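PDB 2VOS: folylpolyglutamate synthase protein FOLC from Mycobacterium tuberculosis, which probably catalyses the ATP-dependent addition of glutamate to dihydropteroate and to tetrahydrofolates, yielding dihydrofolate and folylpolyglutamates. Local coordinates for residues A[215-218]-A[219-222]; A[410-413]-A[414-418]; A[434-437]-A[438-442]. One frame throughout, in Å; residues are numbered along the deposited sequence.

How the interactions relate
Seen in order along the chain, the three contacts illustrate how the ends of helices are finished in alpha/beta domains. Interaction 1 comes first, where helix 209-217 gives way to the loop that leads to strand 231-234 in the nucleotide-binding middle domain. Interactions 2 and 3 follow in the glutamate ligase domain, at the starts of helix 414-425 and helix 436-451. They lie in series, neither nesting nor crossing, and each closes only a single turn. The centres of interactions 2 and 3 are about 14 Å apart, and strand 430-432 runs between their helices along the chain. Interaction 1 stands apart, its centre about 35 Å and 42 Å from theirs.

Interaction 1 (A[215-218]-A[219-222]); sequences EKAG and IITR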
ATOM      1  N   GLU A 215       2.986 -11.270  14.430  1.00 41.01           N
ATOM      2  CA  GLU A 215       3.402  -9.906  14.477  1.00 42.36           C
ATOM      3  C   GLU A 215       2.296  -8.940  13.974  1.00 42.28           C
ATOM      4  O   GLU A 215       2.006  -7.902  14.620  1.00 44.39           O
ATOM      5  CB  GLU A 215       4.662  -9.712  13.617  1.00 42.95           C
ATOM      6  CG  GLU A 215       5.303  -8.368  13.876  1.00 44.32           C
ATOM      7  CD  GLU A 215       6.549  -8.136  13.034  1.00 52.57           C
ATOM      8  OE1 GLU A 215       6.806  -8.913  12.079  1.00 55.83           O
ATOM      9  OE2 GLU A 215       7.254  -7.144  13.312  1.00 53.45           O
ATOM     10  N   LYS A 216       1.704  -9.233  12.820  1.00 42.08           N
ATOM     11  CA  LYS A 216       0.645  -8.341  12.282  1.00 43.60           C
ATOM     12  C   LYS A 216      -0.560  -8.287  13.204  1.00 44.00           C
ATOM     13  O   LYS A 216      -1.242  -7.266  13.269  1.00 45.15           O
ATOM     14  CB  LYS A 216       0.218  -8.769  10.885  1.00 43.05           C
ATOM     15  CG  LYS A 216       1.463  -8.878   9.964  1.00 44.98           C
ATOM     16  CD  LYS A 216       1.034  -9.172   8.539  1.00 45.02           C
ATOM     17  CE  LYS A 216       2.250  -9.455   7.635  1.00 46.97           C
ATOM     18  NZ  LYS A 216       3.130  -8.237   7.537  1.00 40.91           N
ATOM     19  N   ALA A 217      -0.848  -9.403  13.882  1.00 42.27           N
ATOM     20  CA  ALA A 217      -1.973  -9.474  14.784  1.00 41.89           C
ATOM     21  C   ALA A 217      -1.779  -8.537  15.960  1.00 42.28           C
ATOM     22  O   ALA A 217      -2.744  -8.242  16.677  1.00 42.82           O
ATOM     23  CB  ALA A 217      -2.161 -10.894  15.283  1.00 42.03           C
ATOM     24  N   GLY A 218      -0.548  -8.075  16.188  1.00 41.90           N
ATOM     25  CA  GLY A 218      -0.309  -7.177  17.321  1.00 41.61           C
ATOM     26  C   GLY A 218      -1.087  -5.856  17.238  1.00 42.25           C
ATOM     27  O   GLY A 218      -1.136  -5.115  18.211  1.00 42.95           O
ATOM     28  N   ILE A 219      -1.747  -5.553  16.115  1.00 39.73           N
ATOM     29  CA  ILE A 219      -2.527  -4.321  16.099  1.00 39.65           C
ATOM     30  C   ILE A 219      -3.959  -4.543  16.619  1.00 40.16           C
ATOM     31  O   ILE A 219      -4.748  -3.581  16.761  1.00 40.70           O
ATOM     32  CB  ILE A 219      -2.554  -3.628  14.671  1.00 39.04           C
ATOM     33  CG1 ILE A 219      -3.398  -4.465  13.671  1.00 39.06           C
ATOM     34  CG2 ILE A 219      -1.111  -3.341  14.187  1.00 36.34           C
ATOM     35  CD1 ILE A 219      -3.948  -3.638  12.481  1.00 38.00           C
ATOM     36  N   ILE A 220      -4.322  -5.798  16.853  1.00 38.96           N
ATOM     37  CA  ILE A 220      -5.647  -6.078  17.397  1.00 40.42           C
ATOM     38  C   ILE A 220      -5.501  -5.979  18.931  1.00 42.65           C
ATOM     39  O   ILE A 220      -4.868  -6.856  19.533  1.00 41.95           O
ATOM     40  CB  ILE A 220      -6.113  -7.538  17.022  1.00 40.80           C
ATOM     41  CG1 ILE A 220      -6.131  -7.765  15.492  1.00 41.00           C
ATOM     42  CG2 ILE A 220      -7.484  -7.864  17.637  1.00 36.89           C
ATOM     43  CD1 ILE A 220      -6.121  -9.274  15.071  1.00 37.65           C
ATOM     44  N   THR A 221      -6.077  -4.951  19.565  1.00 44.32           N
ATOM     45  CA  THR A 221      -5.836  -4.685  20.997  1.00 47.34           C
ATOM     46  C   THR A 221      -7.137  -4.702  21.787  1.00 49.08           C
ATOM     47  O   THR A 221      -8.195  -4.383  21.219  1.00 50.65           O
ATOM     48  CB  THR A 221      -5.157  -3.306  21.191  1.00 47.49           C
ATOM     49  OG1 THR A 221      -6.043  -2.294  20.719  1.00 49.21           O
ATOM     50  CG2 THR A 221      -3.911  -3.196  20.345  1.00 46.03           C
ATOM     51  N   ARG A 222      -7.083  -5.035  23.069  1.00 50.40           N
ATOM     52  CA  ARG A 222      -8.289  -5.016  23.910  1.00 52.50           C
ATOM     53  C   ARG A 222      -8.777  -3.568  24.067  1.00 53.31           C
ATOM     54  O   ARG A 222      -7.972  -2.658  24.266  1.00 53.91           O
ATOM     55  CB  ARG A 222      -8.005  -5.648  25.263  1.00 52.69           C
ATOM     56  CG  ARG A 222      -9.218  -5.633  26.240  1.00 56.46           C
ATOM     57  CD  ARG A 222      -9.062  -6.669  27.375  1.00 63.87           C
ATOM     58  NE  ARG A 222     -10.147  -6.661  28.377  1.00 67.90           N
ATOM     59  CZ  ARG A 222     -11.465  -6.678  28.123  1.00 72.01           C
ATOM     60  NH1 ARG A 222     -11.927  -6.663  26.872  1.00 73.45           N
ATOM     61  NH2 ARG A 222     -12.343  -6.696  29.134  1.00 72.44           N
TER
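A tight local turn joins Ala217 to Ile220 where helix 209-217 runs out into the loop before strand 231-234. It is a type I beta turn, closed by a bond of 2.9 Å from Ile220 N to Ala217 O. The donor meets this carbonyl from above its plane, 47° out of it. One residue back, Ile219 N reaches Lys216 O at 3.4 Å, a weak bond, and Gly218 N bonds to Glu215 O, giving three successive links of the i+3 to i kind. This i+3 spacing is tighter than that of an alpha-helix, though the middle bond is weak.

Apolar side chains follow the turn round. Ile220 CD1 lies 4.3 Å from Ala217 CB, and both side chains also lean on helix 239-251. Ile219 takes a less common torsion, with CG1 between its own N and carbonyl carbon (chi1 70°); this sets CG1 beside Lys216 O at 3.6 Å, while the side chain packs on strands 66-70 and 191-194. Thr221 lays its methyl CG2 near Gly218 O, 4.0 Å away. That carbonyl is satisfied by Asn185 ND2, and Thr221 OG1 is hydrogen-bonded to Asn188 OD1.

Lys216 sends its amine away from the turn, to a bound glycerol, and its side chain lies about 6 Å from that of Lys75, which binds ADP. The turn ends the helix of a beta-alpha-beta crossover between the neighbouring parallel strands 191-194 and 231-234, in the middle domain of the Mur ligase family, which belongs to the P-loop NTPase clan.

Interaction 2 (A[410-413]-A[414-418]); sequences RALD and VEALA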
ATOM      1  N   ARG A 410      18.742   0.732  -2.259  1.00 44.17           N
ATOM      2  CA  ARG A 410      18.431  -0.623  -1.843  1.00 44.35           C
ATOM      3  C   ARG A 410      18.061  -1.450  -3.084  1.00 43.93           C
ATOM      4  O   ARG A 410      17.799  -2.643  -2.986  1.00 43.91           O
ATOM      5  CB  ARG A 410      17.297  -0.580  -0.790  1.00 44.10           C
ATOM      6  N   ALA A 411      18.073  -0.834  -4.266  1.00 42.71           N
ATOM      7  CA  ALA A 411      17.648  -1.585  -5.453  1.00 43.19           C
ATOM      8  C   ALA A 411      18.702  -2.628  -5.800  1.00 43.62           C
ATOM      9  O   ALA A 411      19.864  -2.421  -5.556  1.00 43.24           O
ATOM     10  CB  ALA A 411      17.401  -0.658  -6.657  1.00 43.07           C
ATOM     11  N   LEU A 412      18.282  -3.747  -6.356  1.00 43.72           N
ATOM     12  CA  LEU A 412      19.222  -4.744  -6.881  1.00 45.06           C
ATOM     13  C   LEU A 412      19.974  -4.164  -8.090  1.00 45.15           C
ATOM     14  O   LEU A 412      19.397  -3.488  -8.941  1.00 42.67           O
ATOM     15  CB  LEU A 412      18.403  -5.950  -7.285  1.00 45.30           C
ATOM     16  CG  LEU A 412      18.980  -7.353  -7.334  1.00 49.48           C
ATOM     17  CD1 LEU A 412      19.673  -7.744  -6.002  1.00 48.74           C
ATOM     18  CD2 LEU A 412      17.775  -8.280  -7.686  1.00 50.34           C
ATOM     19  N   ASP A 413      21.278  -4.426  -8.200  1.00 45.98           N
ATOM     20  CA  ASP A 413      21.991  -3.812  -9.292  1.00 47.46           C
ATOM     21  C   ASP A 413      21.557  -4.486 -10.590  1.00 46.31           C
ATOM     22  O   ASP A 413      21.065  -5.598 -10.567  1.00 45.17           O
ATOM     23  CB  ASP A 413      23.490  -3.891  -9.056  1.00 50.18           C
ATOM     24  CG  ASP A 413      23.959  -5.293  -9.064  1.00 56.65           C
ATOM     25  OD1 ASP A 413      23.722  -5.988  -8.037  1.00 64.53           O
ATOM     26  OD2 ASP A 413      24.500  -5.709 -10.123  1.00 64.57           O
ATOM     27  N   VAL A 414      21.700  -3.780 -11.712  1.00 46.39           N
ATOM     28  CA  VAL A 414      21.204  -4.221 -13.010  1.00 46.60           C
ATOM     29  C   VAL A 414      21.703  -5.616 -13.443  1.00 46.61           C
ATOM     30  O   VAL A 414      20.939  -6.448 -13.977  1.00 45.71           O
ATOM     31  CB  VAL A 414      21.546  -3.164 -14.089  1.00 47.07           C
ATOM     32  CG1 VAL A 414      21.082  -3.612 -15.418  1.00 46.92           C
ATOM     33  CG2 VAL A 414      20.868  -1.828 -13.735  1.00 49.52           C
ATOM     34  N   GLU A 415      22.983  -5.860 -13.198  1.00 46.16           N
ATOM     35  CA  GLU A 415      23.605  -7.096 -13.587  1.00 47.37           C
ATOM     36  C   GLU A 415      23.013  -8.250 -12.762  1.00 45.94           C
ATOM     37  O   GLU A 415      22.689  -9.321 -13.283  1.00 45.27           O
ATOM     38  CB  GLU A 415      25.140  -6.973 -13.422  1.00 48.55           C
ATOM     39  CG  GLU A 415      25.721  -5.776 -14.254  1.00 54.85           C
ATOM     40  CD  GLU A 415      25.968  -4.435 -13.444  1.00 59.51           C
ATOM     41  OE1 GLU A 415      25.067  -3.854 -12.755  1.00 52.06           O
ATOM     42  OE2 GLU A 415      27.131  -3.961 -13.549  1.00 63.59           O
ATOM     43  N   ALA A 416      22.829  -8.030 -11.471  1.00 44.85           N
ATOM     44  CA  ALA A 416      22.242  -9.097 -10.680  1.00 44.35           C
ATOM     45  C   ALA A 416      20.801  -9.356 -11.145  1.00 43.43           C
ATOM     46  O   ALA A 416      20.380 -10.507 -11.222  1.00 43.04           O
ATOM     47  CB  ALA A 416      22.292  -8.765  -9.161  1.00 44.79           C
ATOM     48  N   LEU A 417      20.045  -8.292 -11.446  1.00 42.14           N
ATOM     49  CA  LEU A 417      18.630  -8.453 -11.816  1.00 41.20           C
ATOM     50  C   LEU A 417      18.525  -9.099 -13.232  1.00 41.74           C
ATOM     51  O   LEU A 417      17.664  -9.954 -13.500  1.00 41.17           O
ATOM     52  CB  LEU A 417      17.908  -7.102 -11.776  1.00 39.44           C
ATOM     53  CG  LEU A 417      16.402  -7.107 -12.099  1.00 40.18           C
ATOM     54  CD1 LEU A 417      15.722  -8.127 -11.183  1.00 38.18           C
ATOM     55  CD2 LEU A 417      15.757  -5.727 -11.953  1.00 36.85           C
ATOM     56  N   ALA A 418      19.397  -8.665 -14.132  1.00 41.73           N
ATOM     57  CA  ALA A 418      19.480  -9.256 -15.460  1.00 43.25           C
ATOM     58  C   ALA A 418      19.715 -10.792 -15.431  1.00 43.84           C
ATOM     59  O   ALA A 418      19.110 -11.549 -16.187  1.00 43.69           O
ATOM     60  CB  ALA A 418      20.652  -8.587 -16.256  1.00 43.10           C
TER
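Leu417 N donates to Asp413 O over 3.0 Å, with an N-H...O angle of 157°, the first full turn of helix 414-425. The same aspartate also serves that turn through its side chain: Asp413 OD2 accepts from Ala416 N at 3.2 Å. The amide comes from well above the carboxylate plane, 54° out of it, so the grip is real but oblique. A chi1 of 65° makes the reach possible, since it folds the carboxylate of Asp413 back over the helix start. The other oxygen, Asp413 OD1, rests against the methyl of Ala416, 3.3 Å from CB.

This is the classical N-cap, in which an Asx side chain stands in for the missing previous turn. It is joined here by a hydrophobic staple, the contact between the residue before the cap and the fourth residue of the helix. Leu412 CD2 meets Leu417 CD1 at 4.1 Å, and Leu412 CG lies 4.0 Å from Ala416 CB; Val387 of helix 387-394 touches both leucines. In the glutamate ligase domain this helix is the crossover of a beta-alpha-beta unit, between the neighbouring parallel strands 400-403 and 430-432.

On the solvent side, Asp413 and Glu415 bring their carboxylates together. The Glu415 chain is bent at chi2, bringing OE1 to 3.3 Å from Asp413 OD2, with their carboxylate planes steeply inclined to each other. Such closeness would tend to raise the affinity of one of them for a proton, although the amides of the helix start probably offset part of the repulsion on Asp413.

Interaction 3 (A[434-437]-A[438-442]); sequences ENLR and DAIDV
The N-cap of helix 436-451, just after strand 430-432 in the glutamate ligase domain, is built from Asn435 and the first turn that follows it. Asn435 OD1 accepts from Asp438 N at 2.8 Å, an almost straight bond (174° at the hydrogen) that approaches nearly end-on to the amide carbonyl. A first torsion of 61° swings the side-chain amide of Asn435 back to the open end of the helix, within reach of that N-H. Its backbone carbonyl takes the next amide: Ala439 N bonds to Asn435 O at 2.8 Å. This is the first rung of the regular i+4 to i ladder, which continues from Ile440 N to Leu436 O and from Asp441 N to Arg437 O.

Asp438 is the third residue of the helix, where a capping box would return a bond to the N of the cap residue. Here the carboxylate instead reaches the residue before the cap, Glu434, through a water. The water donates to Asp438 OD2 at 2.6 Å and accepts from Glu434 N at 2.8 Å. Asn435 ND2 stays 3.8 Å from Asp438 OD2, a loose approach of amide to carboxylate with their planes 47° apart.

On the inner side, Leu436 CG touches Ile440 CD1 at 4.1 Å, one turn on, and Leu436 packs against helix 472-481 and strand 374-379.

Leu436 and Ala439 are thus buried, while Asp438 keeps a water. In the first turn, the carboxylate of Asp438 would probably be favoured as an anion by the N-terminal amides of the helix, and the neutral cap satisfies an amide without adding another charge beside it.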
ATOM      1  N   GLU A 434      20.519   1.472 -18.147  1.00 48.72           N
ATOM      2  CA  GLU A 434      21.187   2.047 -16.982  1.00 49.93           C
ATOM      3  C   GLU A 434      20.220   2.752 -16.054  1.00 49.69           C
ATOM      4  O   GLU A 434      20.476   2.846 -14.832  1.00 50.86           O
ATOM      5  CB  GLU A 434      22.292   3.024 -17.400  1.00 51.22           C
ATOM      6  CG  GLU A 434      23.447   2.381 -18.223  1.00 57.46           C
ATOM      7  CD  GLU A 434      24.622   3.359 -18.475  1.00 66.07           C
ATOM      8  OE1 GLU A 434      24.753   4.372 -17.733  1.00 69.54           O
ATOM      9  OE2 GLU A 434      25.422   3.121 -19.417  1.00 68.30           O
ATOM     10  N   ASN A 435      19.126   3.289 -16.602  1.00 47.62           N
ATOM     11  CA  ASN A 435      18.175   4.000 -15.767  1.00 46.83           C
ATOM     12  C   ASN A 435      16.763   3.874 -16.349  1.00 46.54           C
ATOM     13  O   ASN A 435      16.554   3.385 -17.483  1.00 45.23           O
ATOM     14  CB  ASN A 435      18.576   5.473 -15.617  1.00 48.10           C
ATOM     15  CG  ASN A 435      18.606   6.198 -16.942  1.00 46.13           C
ATOM     16  OD1 ASN A 435      17.615   6.199 -17.673  1.00 46.90           O
ATOM     17  ND2 ASN A 435      19.739   6.784 -17.271  1.00 46.49           N
ATOM     18  N   LEU A 436      15.801   4.286 -15.550  1.00 46.11           N
ATOM     19  CA  LEU A 436      14.421   4.107 -15.864  1.00 46.12           C
ATOM     20  C   LEU A 436      13.973   4.782 -17.153  1.00 46.54           C
ATOM     21  O   LEU A 436      13.166   4.214 -17.925  1.00 46.35           O
ATOM     22  CB  LEU A 436      13.586   4.604 -14.672  1.00 46.58           C
ATOM     23  CG  LEU A 436      12.118   4.279 -14.778  1.00 47.92           C
ATOM     24  CD1 LEU A 436      11.931   2.774 -14.850  1.00 47.28           C
ATOM     25  CD2 LEU A 436      11.325   4.861 -13.559  1.00 50.74           C
ATOM     26  N   ARG A 437      14.425   6.014 -17.388  1.00 47.23           N
ATOM     27  CA  ARG A 437      14.054   6.672 -18.621  1.00 48.43           C
ATOM     28  C   ARG A 437      14.603   5.902 -19.814  1.00 47.44           C
ATOM     29  O   ARG A 437      13.902   5.681 -20.786  1.00 46.34           O
ATOM     30  CB  ARG A 437      14.568   8.118 -18.633  1.00 50.80           C
ATOM     31  CG  ARG A 437      14.105   8.951 -19.839  1.00 57.85           C
ATOM     32  CD  ARG A 437      14.543  10.446 -19.679  1.00 67.44           C
ATOM     33  NE  ARG A 437      14.184  10.954 -18.339  1.00 72.83           N
ATOM     34  CZ  ARG A 437      14.409  12.197 -17.911  1.00 76.65           C
ATOM     35  NH1 ARG A 437      15.003  13.089 -18.720  1.00 79.13           N
ATOM     36  NH2 ARG A 437      14.053  12.558 -16.676  1.00 76.90           N
ATOM     37  N   ASP A 438      15.862   5.500 -19.752  1.00 46.63           N
ATOM     38  CA  ASP A 438      16.420   4.659 -20.809  1.00 46.67           C
ATOM     39  C   ASP A 438      15.572   3.364 -21.000  1.00 45.99           C
ATOM     40  O   ASP A 438      15.312   2.946 -22.144  1.00 47.24           O
ATOM     41  CB  ASP A 438      17.870   4.265 -20.480  1.00 47.01           C
ATOM     42  CG  ASP A 438      18.919   5.391 -20.769  1.00 48.72           C
ATOM     43  OD1 ASP A 438      18.578   6.551 -21.139  1.00 44.63           O
ATOM     44  OD2 ASP A 438      20.121   5.054 -20.619  1.00 51.93           O
ATOM     45  N   ALA A 439      15.202   2.716 -19.897  1.00 43.83           N
ATOM     46  CA  ALA A 439      14.494   1.436 -19.933  1.00 43.72           C
ATOM     47  C   ALA A 439      13.159   1.624 -20.624  1.00 43.99           C
ATOM     48  O   ALA A 439      12.794   0.820 -21.475  1.00 42.79           O
ATOM     49  CB  ALA A 439      14.262   0.883 -18.571  1.00 41.73           C
ATOM     50  N   ILE A 440      12.470   2.719 -20.314  1.00 44.36           N
ATOM     51  CA  ILE A 440      11.211   2.983 -21.012  1.00 45.65           C
ATOM     52  C   ILE A 440      11.427   3.199 -22.524  1.00 47.01           C
ATOM     53  O   ILE A 440      10.569   2.840 -23.366  1.00 46.76           O
ATOM     54  CB  ILE A 440      10.389   4.114 -20.357  1.00 45.53           C
ATOM     55  CG1 ILE A 440       9.904   3.652 -18.972  1.00 43.96           C
ATOM     56  CG2 ILE A 440       9.161   4.457 -21.214  1.00 46.40           C
ATOM     57  CD1 ILE A 440       9.584   4.765 -18.016  1.00 44.71           C
ATOM     58  N   ASP A 441      12.555   3.811 -22.877  1.00 47.64           N
ATOM     59  CA  ASP A 441      12.803   4.049 -24.284  1.00 48.53           C
ATOM     60  C   ASP A 441      13.060   2.690 -24.937  1.00 47.73           C
ATOM     61  O   ASP A 441      12.619   2.444 -26.052  1.00 47.99           O
ATOM     62  CB  ASP A 441      14.011   5.014 -24.511  1.00 50.39           C
ATOM     63  CG  ASP A 441      13.665   6.516 -24.243  1.00 53.99           C
ATOM     64  OD1 ASP A 441      12.477   6.884 -24.000  1.00 57.78           O
ATOM     65  OD2 ASP A 441      14.601   7.338 -24.256  1.00 59.83           O
ATOM     66  N   VAL A 442      13.818   1.825 -24.263  1.00 46.21           N
ATOM     67  CA  VAL A 442      14.043   0.487 -24.794  1.00 45.30           C
ATOM     68  C   VAL A 442      12.700  -0.236 -24.988  1.00 44.97           C
ATOM     69  O   VAL A 442      12.438  -0.772 -26.089  1.00 45.20           O
ATOM     70  CB  VAL A 442      15.050  -0.336 -23.951  1.00 44.26           C
ATOM     71  CG1 VAL A 442      15.182  -1.769 -24.482  1.00 46.53           C
ATOM     72  CG2 VAL A 442      16.446   0.328 -23.993  1.00 46.74           C
TER
HETATM   73  O   HOH W   1      20.807   2.563 -20.710  1.00 50.30           O